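Local coordinates for protein malic enzyme (Entamoeba histolytica, PDB 3NV9) that probably catalyses the oxidative decarboxylation of malate to pyruvate with a nicotinamide dinucleotide as electron acceptor, at residues I152-V155 with Q156-H160; I170-P173 with N174-I178; T54-G57 with F58-N62; I72-N75 with I76-N79; K214-I217 with H218-R221. One frame throughout, in Å; residues are numbered along the deposited sequence.

All five contacts are local, joining residues a few positions apart, but they differ in burial. Contact 1 is the buried one, lying within helix 148-158 at the subunit interface; contact 2, partly buried, opens helix 174-185 and touches contact 1, where Ile178 packs against Ile152. Contacts 3 and 4 sit on successive short helices, about 22 Å apart between centres, and both meet the second subunit; one rests on a methyl over an indole, the other on main-chain bonds and an Arg-Asp ion pair. Contact 5 alone belongs to the NAD-binding domain, about 62 Å from contact 3 between centres. It is a surface turn, where a bridging water supplements the main-chain bonds.

Contact 1. Residues I152-V155 with Q156-H160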
loop_
_atom_site.group_PDB
_atom_site.type_symbol
_atom_site.label_atom_id
_atom_site.label_comp_id
_atom_site.label_asym_id
_atom_site.label_seq_id
_atom_site.Cartn_x
_atom_site.Cartn_y
_atom_site.Cartn_z
ATOM N N ILE A 152 17.630 4.263 4.658
ATOM C CA ILE A 152 17.408 4.460 6.115
ATOM C C ILE A 152 16.443 5.591 6.403
ATOM O O ILE A 152 15.485 5.443 7.188
ATOM C CB ILE A 152 18.741 4.665 6.880
ATOM C CG1 ILE A 152 19.497 3.337 6.882
ATOM C CG2 ILE A 152 18.478 5.064 8.272
ATOM C CD1 ILE A 152 21.002 3.408 7.248
ATOM N N GLU A 153 16.694 6.724 5.748
ATOM C CA GLU A 153 15.871 7.925 5.943
ATOM C C GLU A 153 14.436 7.640 5.511
ATOM O O GLU A 153 13.471 8.023 6.212
ATOM C CB GLU A 153 16.448 9.155 5.172
ATOM C CG GLU A 153 15.551 10.399 5.287
ATOM C CD GLU A 153 16.148 11.652 4.596
ATOM O OE1 GLU A 153 17.219 11.581 3.969
ATOM O OE2 GLU A 153 15.525 12.713 4.687
ATOM N N PHE A 154 14.318 6.977 4.348
ATOM C CA PHE A 154 13.022 6.672 3.720
ATOM C C PHE A 154 12.136 5.842 4.661
ATOM O O PHE A 154 10.996 6.186 4.946
ATOM C CB PHE A 154 13.210 5.949 2.358
ATOM C CG PHE A 154 11.917 5.611 1.694
ATOM C CD1 PHE A 154 11.371 6.461 0.760
ATOM C CD2 PHE A 154 11.220 4.433 2.034
ATOM C CE1 PHE A 154 10.137 6.169 0.156
ATOM C CE2 PHE A 154 9.973 4.112 1.432
ATOM C CZ PHE A 154 9.425 4.987 0.508
ATOM N N VAL A 155 12.702 4.766 5.160
ATOM C CA VAL A 155 11.974 3.848 5.999
ATOM C C VAL A 155 11.574 4.508 7.312
ATOM O O VAL A 155 10.427 4.326 7.767
ATOM C CB VAL A 155 12.793 2.536 6.196
ATOM C CG1 VAL A 155 12.125 1.596 7.212
ATOM C CG2 VAL A 155 12.941 1.860 4.893
ATOM N N GLN A 156 12.510 5.282 7.898
ATOM C CA GLN A 156 12.228 6.106 9.093
ATOM C C GLN A 156 11.048 7.073 8.925
ATOM O O GLN A 156 10.276 7.310 9.864
ATOM C CB GLN A 156 13.494 6.849 9.577
ATOM C CG GLN A 156 14.497 5.914 10.343
ATOM C CD GLN A 156 15.903 6.523 10.593
ATOM O OE1 GLN A 156 16.191 7.681 10.229
ATOM N NE2 GLN A 156 16.780 5.734 11.203
ATOM N N ARG A 157 10.869 7.596 7.715
ATOM C CA ARG A 157 9.738 8.480 7.459
ATOM C C ARG A 157 8.415 7.717 7.279
ATOM O O ARG A 157 7.355 8.195 7.724
ATOM C CB ARG A 157 10.025 9.366 6.262
ATOM C CG ARG A 157 11.149 10.400 6.503
ATOM C CD ARG A 157 11.174 11.486 5.416
ATOM N NE ARG A 157 12.407 12.280 5.513
ATOM C CZ ARG A 157 12.636 13.243 6.422
ATOM N NH1 ARG A 157 11.694 13.570 7.310
ATOM N NH2 ARG A 157 13.815 13.869 6.454
ATOM N N ILE A 158 8.492 6.518 6.676
ATOM C CA ILE A 158 7.297 5.769 6.266
ATOM C C ILE A 158 6.814 4.798 7.326
ATOM O O ILE A 158 5.676 4.377 7.291
ATOM C CB ILE A 158 7.506 5.006 4.945
ATOM C CG1 ILE A 158 6.183 4.859 4.169
ATOM C CG2 ILE A 158 8.227 3.651 5.187
ATOM C CD1 ILE A 158 6.417 4.187 2.735
ATOM N N GLN A 159 7.684 4.506 8.291
ATOM C CA GLN A 159 7.422 3.541 9.336
ATOM C C GLN A 159 6.091 3.761 10.022
ATOM O O GLN A 159 5.527 2.823 10.599
ATOM C CB GLN A 159 8.505 3.624 10.403
ATOM C CG GLN A 159 8.262 4.708 11.417
ATOM C CD GLN A 159 9.365 4.738 12.447
ATOM O OE1 GLN A 159 9.361 3.968 13.378
ATOM N NE2 GLN A 159 10.328 5.625 12.265
ATOM N N HIS A 160 5.611 5.005 9.983
ATOM C CA HIS A 160 4.389 5.404 10.666
ATOM C C HIS A 160 3.118 4.852 10.044
ATOM O O HIS A 160 2.051 4.877 10.674
ATOM C CB HIS A 160 4.336 6.922 10.799
ATOM C CG HIS A 160 5.468 7.442 11.608
ATOM N ND1 HIS A 160 6.662 7.855 11.038
ATOM C CD2 HIS A 160 5.636 7.524 12.944
ATOM C CE1 HIS A 160 7.511 8.169 11.996
ATOM N NE2 HIS A 160 6.910 7.982 13.158
#
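Glu153 and Arg157, one helical turn apart, run side by side in the same direction and meet in a salt bridge through a single carboxylate oxygen. OE2 of Glu153 accepts from NH2 of Arg157 at 2.7 Å, with an N-H...O angle of 162°, and takes a second, weak bond from NE of Arg157 at 3.3 Å. The oxygen sits at the edge of the guanidinium, near its plane, but the two flat groups are turned 56° apart, and NH2 approaches OE2 from its anti side; both bonds fall on OE2, a one-oxygen grip rather than a matched two-oxygen pairing. Glu153 has CG opposite its own N (chi1 176°) and an extended chain, which carries the carboxylate forward along the helix to the arginine.

One residue on, Phe154 and Ile158 cross at a slant, CD1 of the isoleucine lying 3.8 Å from CE2 of the ring. Ile152 and Gln156 run alongside each other, with CG2 of Ile152 at 3.5 Å from Gln156 NE2, an amide nitrogen that is hydrogen-bonded to Ser185. Toward the helix end, CG of Gln159 stands between its own N and carbonyl carbon, and its NE2 reaches a lone pair of Gln156 O at 2.9 Å, lying in the carbonyl plane.

Across the dimer interface, NH1 of Arg157 bonds Asp138 O and Lys140 O of the second subunit, while Phe154 stacks on Phe154 of that subunit. Another flank of helix 148-158 packs on helix 174-185, where Ile152 meets Val181 and Leu182, and Val155 also touches Leu182.

Contact 2. Residues I170-P173 with N174-I178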
loop_
_atom_site.group_PDB
_atom_site.type_symbol
_atom_site.label_atom_id
_atom_site.label_comp_id
_atom_site.label_asym_id
_atom_site.label_seq_id
_atom_site.Cartn_x
_atom_site.Cartn_y
_atom_site.Cartn_z
ATOM N N ILE A 170 17.993 -6.033 -1.585
ATOM C CA ILE A 170 18.915 -4.925 -1.456
ATOM C C ILE A 170 20.327 -5.535 -1.447
ATOM O O ILE A 170 20.626 -6.488 -0.698
ATOM C CB ILE A 170 18.648 -4.132 -0.148
ATOM C CG1 ILE A 170 17.166 -3.740 -0.087
ATOM C CG2 ILE A 170 19.597 -2.945 -0.007
ATOM C CD1 ILE A 170 16.768 -2.784 1.042
ATOM N N SER A 171 21.182 -4.984 -2.299
ATOM C CA SER A 171 22.565 -5.441 -2.442
ATOM C C SER A 171 23.379 -5.310 -1.149
ATOM O O SER A 171 23.119 -4.431 -0.327
ATOM C CB SER A 171 23.229 -4.595 -3.513
ATOM O OG SER A 171 23.349 -3.267 -3.018
ATOM N N GLN A 172 24.326 -6.216 -0.958
ATOM C CA GLN A 172 25.253 -6.126 0.165
ATOM C C GLN A 172 26.444 -5.296 -0.315
ATOM O O GLN A 172 26.820 -5.401 -1.484
ATOM C CB GLN A 172 25.738 -7.510 0.599
ATOM C CG GLN A 172 26.658 -8.180 -0.429
ATOM C CD GLN A 172 27.610 -9.197 0.169
ATOM O OE1 GLN A 172 27.914 -9.170 1.362
ATOM N NE2 GLN A 172 28.088 -10.095 -0.666
ATOM N N PRO A 173 27.087 -4.538 0.582
ATOM C CA PRO A 173 26.863 -4.475 2.002
ATOM C C PRO A 173 25.819 -3.442 2.404
ATOM O O PRO A 173 25.568 -3.273 3.606
ATOM C CB PRO A 173 28.239 -4.085 2.537
ATOM C CG PRO A 173 28.798 -3.178 1.424
ATOM C CD PRO A 173 28.339 -3.852 0.184
ATOM N N ASN A 174 25.205 -2.763 1.444
ATOM C CA ASN A 174 24.128 -1.838 1.797
ATOM C C ASN A 174 23.046 -2.506 2.705
ATOM O O ASN A 174 22.663 -1.953 3.752
ATOM C CB ASN A 174 23.461 -1.246 0.526
ATOM C CG ASN A 174 24.181 -0.016 -0.036
ATOM O OD1 ASN A 174 25.180 0.458 0.513
ATOM N ND2 ASN A 174 23.659 0.511 -1.147
ATOM N N CYS A 175 22.564 -3.703 2.329
ATOM C CA CYS A 175 21.497 -4.340 3.136
ATOM C C CYS A 175 21.857 -4.447 4.644
ATOM O O CYS A 175 20.987 -4.298 5.510
ATOM C CB CYS A 175 21.144 -5.717 2.576
ATOM S SG CYS A 175 22.542 -6.855 2.530
ATOM N N TYR A 176 23.142 -4.609 4.967
ATOM C CA TYR A 176 23.528 -4.700 6.399
ATOM C C TYR A 176 23.346 -3.392 7.154
ATOM O O TYR A 176 22.687 -3.322 8.230
ATOM C CB TYR A 176 24.960 -5.213 6.546
ATOM C CG TYR A 176 25.193 -6.597 5.978
ATOM C CD1 TYR A 176 24.485 -7.729 6.491
ATOM C CD2 TYR A 176 26.123 -6.808 4.979
ATOM C CE1 TYR A 176 24.719 -9.004 5.998
ATOM C CE2 TYR A 176 26.332 -8.074 4.451
ATOM C CZ TYR A 176 25.624 -9.177 4.984
ATOM O OH TYR A 176 25.886 -10.442 4.503
ATOM N N LYS A 177 23.887 -2.329 6.569
ATOM C CA LYS A 177 23.826 -1.025 7.185
ATOM C C LYS A 177 22.376 -0.626 7.406
ATOM O O LYS A 177 21.990 -0.180 8.509
ATOM C CB LYS A 177 24.608 0.008 6.324
ATOM C CG LYS A 177 24.477 1.398 6.854
ATOM C CD LYS A 177 25.417 2.420 6.163
ATOM C CE LYS A 177 25.324 3.813 6.830
ATOM N NZ LYS A 177 26.344 4.783 6.303
ATOM N N ILE A 178 21.566 -0.789 6.359
ATOM C CA ILE A 178 20.153 -0.449 6.397
ATOM C C ILE A 178 19.433 -1.264 7.463
ATOM O O ILE A 178 18.744 -0.712 8.300
ATOM C CB ILE A 178 19.491 -0.652 5.008
ATOM C CG1 ILE A 178 20.116 0.302 3.970
ATOM C CG2 ILE A 178 18.000 -0.410 5.087
ATOM C CD1 ILE A 178 19.907 -0.151 2.469
HETATM O O HOH W 1 21.369 -0.975 -2.350
#
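Ser171 O accepts the backbone N of Cys175 at 2.8 Å with an N-H...O angle of 155°, a bond that closes the first helical turn after a cis peptide before Pro173; a weak one follows from Tyr176 N to Pro173 O. The side chains gather round this turn. Ile170 and Ile178 reach toward each other tip to tip, CG2 of the former at 3.7 Å from CD1 of the latter. Beside them, CB of Ile170 lies 4.0 Å from CB of Cys175. The cysteine's SG stands between its own N and carbonyl carbon (chi1 59°), which places it near Gln172 CA, at 3.7 Å, and over the centre of one face of the Tyr176 ring. Gln172 runs alongside that tyrosine with its amide plane 71° from the ring plane; its OE1 comes to the ring edge, 3.6 Å from Tyr176 CE2, and has no polar partner in the model. A water joins Ser171 OG, at 3.1 Å, to ND2 of Asn174, from which it accepts; that amide also bonds Asn146 O. The loop 170-173 and the first turns of helix 174-185 open the connection of a beta-alpha-beta crossover that links the neighbouring parallel strands 164-167 and 190-192 of the N-terminal domain sheet.

Contact 3. Residues T54-G57 with F58-N62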
loop_
_atom_site.group_PDB
_atom_site.type_symbol
_atom_site.label_atom_id
_atom_site.label_comp_id
_atom_site.label_asym_id
_atom_site.label_seq_id
_atom_site.Cartn_x
_atom_site.Cartn_y
_atom_site.Cartn_z
ATOM N N THR A 54 -17.995 -2.542 7.431
ATOM C CA THR A 54 -19.371 -2.586 6.911
ATOM C C THR A 54 -19.673 -1.410 6.013
ATOM O O THR A 54 -19.338 -0.284 6.322
ATOM C CB THR A 54 -20.420 -2.666 8.035
ATOM O OG1 THR A 54 -21.707 -2.737 7.470
ATOM C CG2 THR A 54 -20.400 -1.474 8.963
ATOM N N LEU A 55 -20.335 -1.672 4.896
ATOM C CA LEU A 55 -20.803 -0.599 4.007
ATOM C C LEU A 55 -22.319 -0.763 3.758
ATOM O O LEU A 55 -22.823 -0.664 2.627
ATOM C CB LEU A 55 -20.000 -0.574 2.695
ATOM C CG LEU A 55 -18.464 -0.538 2.817
ATOM C CD1 LEU A 55 -17.826 -0.992 1.518
ATOM C CD2 LEU A 55 -18.035 0.827 3.155
ATOM N N ALA A 56 -23.022 -1.015 4.847
ATOM C CA ALA A 56 -24.459 -1.242 4.838
ATOM C C ALA A 56 -25.310 -0.027 4.431
ATOM O O ALA A 56 -26.494 -0.200 4.130
ATOM C CB ALA A 56 -24.895 -1.757 6.218
ATOM N N GLY A 57 -24.746 1.189 4.429
ATOM C CA GLY A 57 -25.522 2.378 3.971
ATOM C C GLY A 57 -24.681 3.630 3.895
ATOM O O GLY A 57 -23.692 3.756 4.581
ATOM N N PHE A 58 -25.134 4.599 3.123
ATOM C CA PHE A 58 -24.436 5.865 2.894
ATOM C C PHE A 58 -23.925 6.494 4.207
ATOM O O PHE A 58 -22.746 6.868 4.310
ATOM C CB PHE A 58 -25.376 6.853 2.136
ATOM C CG PHE A 58 -24.832 8.290 2.057
ATOM C CD1 PHE A 58 -24.013 8.697 0.966
ATOM C CD2 PHE A 58 -25.051 9.184 3.116
ATOM C CE1 PHE A 58 -23.480 10.011 0.925
ATOM C CE2 PHE A 58 -24.521 10.484 3.074
ATOM C CZ PHE A 58 -23.737 10.892 1.985
ATOM N N ASN A 59 -24.796 6.591 5.219
ATOM C CA ASN A 59 -24.396 7.228 6.448
ATOM C C ASN A 59 -23.229 6.656 7.142
ATOM O O ASN A 59 -22.568 7.387 7.897
ATOM C CB ASN A 59 -25.543 7.448 7.413
ATOM C CG ASN A 59 -26.563 8.370 6.830
ATOM O OD1 ASN A 59 -26.258 9.520 6.483
ATOM N ND2 ASN A 59 -27.776 7.858 6.652
ATOM N N TRP A 60 -22.954 5.373 6.919
ATOM C CA TRP A 60 -21.675 4.830 7.393
ATOM C C TRP A 60 -20.468 5.687 6.966
ATOM O O TRP A 60 -19.457 5.612 7.642
ATOM C CB TRP A 60 -21.462 3.358 6.966
ATOM C CG TRP A 60 -22.210 2.436 7.913
ATOM C CD1 TRP A 60 -23.436 1.833 7.693
ATOM C CD2 TRP A 60 -21.814 2.094 9.243
ATOM N NE1 TRP A 60 -23.783 1.103 8.807
ATOM C CE2 TRP A 60 -22.801 1.242 9.766
ATOM C CE3 TRP A 60 -20.696 2.407 10.032
ATOM C CZ2 TRP A 60 -22.731 0.719 11.060
ATOM C CZ3 TRP A 60 -20.609 1.879 11.314
ATOM C CH2 TRP A 60 -21.633 1.047 11.822
ATOM N N PHE A 61 -20.545 6.471 5.870
ATOM C CA PHE A 61 -19.326 7.192 5.437
ATOM C C PHE A 61 -19.039 8.301 6.420
ATOM O O PHE A 61 -17.895 8.657 6.650
ATOM C CB PHE A 61 -19.439 7.816 4.046
ATOM C CG PHE A 61 -19.501 6.840 2.935
ATOM C CD1 PHE A 61 -18.474 5.902 2.739
ATOM C CD2 PHE A 61 -20.574 6.871 2.043
ATOM C CE1 PHE A 61 -18.535 4.996 1.663
ATOM C CE2 PHE A 61 -20.646 5.976 0.948
ATOM C CZ PHE A 61 -19.625 5.044 0.757
ATOM N N ASN A 62 -20.100 8.822 7.025
ATOM C CA ASN A 62 -19.992 9.762 8.129
ATOM C C ASN A 62 -19.205 9.273 9.340
ATOM O O ASN A 62 -18.675 10.085 10.096
ATOM C CB ASN A 62 -21.395 10.264 8.507
ATOM C CG ASN A 62 -22.091 10.861 7.326
ATOM O OD1 ASN A 62 -21.416 11.468 6.462
ATOM N ND2 ASN A 62 -23.408 10.629 7.204
#
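Trp60 and Gly57 frame a beta turn that leads into the short helix 61-64: Trp60 N bonds Gly57 O at 2.9 Å, and Phe58 and Asn59 between them have helical backbone angles. With Thr54, these residues bury most of the surface in the contact. Gly57 has no side chain, and the indole lies close to its backbone, with Trp60 CD1 at 3.6 Å from Gly57 N, which is at the ring edge. The CG of Trp60 is placed beside its own N (chi1 -81°), turning the indole back over the preceding loop, where CB of Ala56 approaches obliquely at 4.0 Å from Trp60 NE1. Farther along, CD2 of Leu55 is 4.5 Å from CE1 of Phe61, a loose apolar touch.

The second subunit completes the setting: Trp60 NE1 bonds Ala6 O of that subunit, whose Phe468 meets the indole edge-to-face, and Leu55 N bonds its Gln460. Within the chain, Thr54 crosses Trp60 at about a right angle in a CH-pi contact: Thr54 CG2 lies 3.7 Å from the centroid of the six-membered ring of Trp60, 8° off the ring normal.

Contact 4. Residues I72-N75 with I76-N79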
loop_
_atom_site.group_PDB
_atom_site.type_symbol
_atom_site.label_atom_id
_atom_site.label_comp_id
_atom_site.label_asym_id
_atom_site.label_seq_id
_atom_site.Cartn_x
_atom_site.Cartn_y
_atom_site.Cartn_z
ATOM N N ILE A 72 -10.748 9.710 15.260
ATOM C CA ILE A 72 -9.578 8.872 15.012
ATOM C C ILE A 72 -8.318 9.724 14.938
ATOM O O ILE A 72 -7.287 9.351 15.496
ATOM C CB ILE A 72 -9.710 7.985 13.741
ATOM C CG1 ILE A 72 -10.925 7.019 13.791
ATOM C CG2 ILE A 72 -8.419 7.171 13.488
ATOM C CD1 ILE A 72 -11.142 6.276 15.109
ATOM N N SER A 73 -8.377 10.864 14.265
ATOM C CA SER A 73 -7.211 11.720 14.155
ATOM C C SER A 73 -6.708 12.148 15.526
ATOM O O SER A 73 -5.518 12.093 15.804
ATOM C CB SER A 73 -7.523 12.963 13.312
ATOM O OG SER A 73 -8.166 12.597 12.087
ATOM N N THR A 74 -7.617 12.567 16.395
ATOM C CA THR A 74 -7.207 13.072 17.713
ATOM C C THR A 74 -6.837 11.909 18.657
ATOM O O THR A 74 -5.813 11.989 19.400
ATOM C CB THR A 74 -8.248 14.073 18.306
ATOM O OG1 THR A 74 -9.521 13.437 18.377
ATOM C CG2 THR A 74 -8.369 15.346 17.390
ATOM N N ASN A 75 -7.603 10.818 18.585
ATOM C CA ASN A 75 -7.218 9.594 19.324
ATOM C C ASN A 75 -5.793 9.156 19.019
ATOM O O ASN A 75 -4.988 8.907 19.932
ATOM C CB ASN A 75 -8.175 8.441 19.044
ATOM C CG ASN A 75 -9.456 8.573 19.783
ATOM O OD1 ASN A 75 -9.629 9.505 20.561
ATOM N ND2 ASN A 75 -10.381 7.628 19.564
ATOM N N ILE A 76 -5.460 9.080 17.736
ATOM C CA ILE A 76 -4.104 8.722 17.378
ATOM C C ILE A 76 -3.092 9.765 17.887
ATOM O O ILE A 76 -2.093 9.394 18.474
ATOM C CB ILE A 76 -3.926 8.451 15.870
ATOM C CG1 ILE A 76 -4.798 7.274 15.440
ATOM C CG2 ILE A 76 -2.503 8.079 15.617
ATOM C CD1 ILE A 76 -4.597 6.859 13.959
ATOM N N ARG A 77 -3.350 11.058 17.676
ATOM C CA ARG A 77 -2.403 12.133 18.115
ATOM C C ARG A 77 -2.007 11.944 19.581
ATOM O O ARG A 77 -0.832 11.964 19.925
ATOM C CB ARG A 77 -3.056 13.495 17.900
ATOM C CG ARG A 77 -2.241 14.718 18.281
ATOM C CD ARG A 77 -2.962 15.482 19.360
ATOM N NE ARG A 77 -3.870 16.450 18.770
ATOM C CZ ARG A 77 -5.088 16.786 19.221
ATOM N NH1 ARG A 77 -5.634 16.212 20.272
ATOM N NH2 ARG A 77 -5.784 17.692 18.554
ATOM N N ASP A 78 -3.013 11.710 20.425
ATOM C CA ASP A 78 -2.828 11.603 21.871
ATOM C C ASP A 78 -2.424 10.193 22.371
ATOM O O ASP A 78 -1.983 10.029 23.506
ATOM C CB ASP A 78 -4.067 12.182 22.611
ATOM C CG ASP A 78 -4.314 13.654 22.244
ATOM O OD1 ASP A 78 -3.336 14.321 21.867
ATOM O OD2 ASP A 78 -5.463 14.142 22.291
ATOM N N ASN A 79 -2.534 9.183 21.513
ATOM C CA ASN A 79 -2.094 7.814 21.854
ATOM C C ASN A 79 -1.646 7.174 20.533
ATOM O O ASN A 79 -2.463 6.504 19.864
ATOM C CB ASN A 79 -3.263 7.033 22.516
ATOM C CG ASN A 79 -2.871 5.604 22.993
ATOM O OD1 ASN A 79 -1.705 5.215 22.996
ATOM N ND2 ASN A 79 -3.874 4.824 23.397
#
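Ile72 O receives the backbone N of Ile76 at 2.9 Å in a nearly straight bond, with an N-H...O angle of 169°. Two more helical bonds run beside it, Arg77 N to Ser73 O and Asp78 N to Thr74 O, both at 3.0 Å. At Asn79 the chain leaves helical geometry, and its N makes weak bonds to Asn75 O and Ile76 O.

CG2 of Ile72 meets CD1 of Ile76 at 3.9 Å. Elsewhere on the helix Thr74 and Arg77 run alongside each other. The methyl CG2 of Thr74 lies over one face of the guanidinium, 3.7 Å from Arg77 NH2. The arginine chain starts with CG opposite its N (chi1 -180°) but then bends at chi2 and chi3, which brings its head round to Asp78: NH1 of Arg77 meets OD2 of Asp78 at 2.9 Å from the syn side, and OD1 weakly, in a salt bridge lying near the guanidinium plane.

Asn75 turns elsewhere, its ND2 bonding Glu37 of the second subunit, while Ile72 packs on Ala36 of that subunit and on Tyr86 of helix 83-86. The guanidinium thus has a methyl on one face and a carboxylate at its edge, a combination that probably steadies its orientation and probably offsets the negative charge of Asp78, which stands at the C-terminal end of helix 69-78.

Contact 5. Residues K214-I217 with H218-R221; sequences KKDI and HECR
A 3-10 turn links the two segments, in the loop between helix 193-213 and strand 222-225: Glu219 N bonds Asp216 O at 3.0 Å with an N-H...O angle of 154°. One residue on, Cys220 N makes a weak bond to Ile217 O at 3.4 Å. A water also donates to Ile217 O and to Cys220 O, at 2.7 Å each, and so spans the turn. Upstream, Lys214 ends the preceding helix with positive phi in a Schellman motif, after which the chain runs into the turn. That helix and the following strand belong to the Rossmann-type NAD-binding domain, and Arg221, just before strand 222-225, bonds Asp296 and Val297 through its backbone. Cys220 points toward 214-217 with SG beside its own N (chi1 -64°), and this sulfur comes to 3.7 Å from CB of Lys215, whose NZ bonds Glu319 O and forms a salt bridge with Asp296. On the outer side, OD2 of Asp216 passes CG of Glu219 at 3.6 Å. Their carboxylates remain 4.7 Å apart between Asp216 OD2 and Glu219 OE2, the latter taking a weak bond from ND1 of His218 and a long, weak ion pair with Lys247.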
loop_
_atom_site.group_PDB
_atom_site.type_symbol
_atom_site.label_atom_id
_atom_site.label_comp_id
_atom_site.label_asym_id
_atom_site.label_seq_id
_atom_site.Cartn_x
_atom_site.Cartn_y
_atom_site.Cartn_z
ATOM N N LYS A 214 20.485 -39.659 8.476
ATOM C CA LYS A 214 20.917 -40.038 9.834
ATOM C C LYS A 214 22.251 -39.427 10.293
ATOM O O LYS A 214 23.169 -40.158 10.679
ATOM C CB LYS A 214 20.923 -41.558 9.985
ATOM C CG LYS A 214 19.571 -42.177 9.736
ATOM C CD LYS A 214 19.650 -43.645 9.310
ATOM C CE LYS A 214 18.228 -44.248 9.153
ATOM N NZ LYS A 214 18.190 -45.300 8.083
ATOM N N LYS A 215 22.378 -38.101 10.263
ATOM C CA LYS A 215 23.614 -37.458 10.748
ATOM C C LYS A 215 23.309 -36.363 11.772
ATOM O O LYS A 215 22.306 -35.652 11.639
ATOM C CB LYS A 215 24.449 -36.876 9.598
ATOM C CG LYS A 215 24.902 -37.856 8.520
ATOM C CD LYS A 215 25.574 -37.119 7.346
ATOM C CE LYS A 215 25.961 -38.093 6.250
ATOM N NZ LYS A 215 26.682 -37.500 5.030
ATOM N N ASP A 216 24.162 -36.256 12.791
ATOM C CA ASP A 216 24.068 -35.234 13.810
ATOM C C ASP A 216 24.606 -33.923 13.206
ATOM O O ASP A 216 25.648 -33.923 12.529
ATOM C CB ASP A 216 24.885 -35.706 15.043
ATOM C CG ASP A 216 25.037 -34.636 16.132
ATOM O OD1 ASP A 216 24.157 -33.755 16.295
ATOM O OD2 ASP A 216 26.037 -34.700 16.895
ATOM N N ILE A 217 23.891 -32.815 13.436
ATOM C CA ILE A 217 24.251 -31.508 12.873
ATOM C C ILE A 217 25.716 -31.092 13.107
ATOM O O ILE A 217 26.390 -30.564 12.165
ATOM C CB ILE A 217 23.263 -30.406 13.288
ATOM C CG1 ILE A 217 23.379 -29.185 12.354
ATOM C CG2 ILE A 217 23.336 -30.085 14.819
ATOM C CD1 ILE A 217 22.352 -28.092 12.658
ATOM N N HIS A 218 26.205 -31.370 14.329
ATOM C CA HIS A 218 27.531 -30.958 14.816
ATOM C C HIS A 218 28.657 -31.816 14.230
ATOM O O HIS A 218 29.847 -31.478 14.366
ATOM C CB HIS A 218 27.563 -31.019 16.359
ATOM C CG HIS A 218 28.751 -30.359 16.977
ATOM N ND1 HIS A 218 29.964 -31.003 17.129
ATOM C CD2 HIS A 218 28.909 -29.121 17.516
ATOM C CE1 HIS A 218 30.824 -30.183 17.716
ATOM N NE2 HIS A 218 30.208 -29.035 17.959
ATOM N N GLU A 219 28.286 -32.931 13.611
ATOM C CA GLU A 219 29.266 -33.863 13.073
ATOM C C GLU A 219 29.370 -33.801 11.534
ATOM O O GLU A 219 30.131 -34.588 10.934
ATOM C CB GLU A 219 29.026 -35.298 13.595
ATOM C CG GLU A 219 29.170 -35.447 15.198
ATOM C CD GLU A 219 30.598 -35.056 15.774
ATOM O OE1 GLU A 219 31.626 -35.604 15.265
ATOM O OE2 GLU A 219 30.692 -34.214 16.737
ATOM N N CYS A 220 28.640 -32.852 10.915
ATOM C CA CYS A 220 28.687 -32.607 9.450
ATOM C C CYS A 220 29.667 -31.560 8.908
ATOM O O CYS A 220 29.707 -30.429 9.363
ATOM C CB CYS A 220 27.315 -32.268 8.917
ATOM S SG CYS A 220 26.159 -33.604 9.098
ATOM N N ARG A 221 30.420 -31.932 7.887
ATOM C CA ARG A 221 31.196 -30.943 7.204
ATOM C C ARG A 221 30.288 -30.201 6.205
ATOM O O ARG A 221 29.670 -30.795 5.308
ATOM C CB ARG A 221 32.410 -31.601 6.511
ATOM C CG ARG A 221 33.529 -32.147 7.465
ATOM C CD ARG A 221 34.810 -32.521 6.619
ATOM N NE ARG A 221 35.259 -31.309 5.935
ATOM C CZ ARG A 221 35.205 -31.094 4.619
ATOM N NH1 ARG A 221 34.777 -32.023 3.766
ATOM N NH2 ARG A 221 35.564 -29.913 4.155
HETATM O O HOH W 2 28.800 -29.370 11.726
#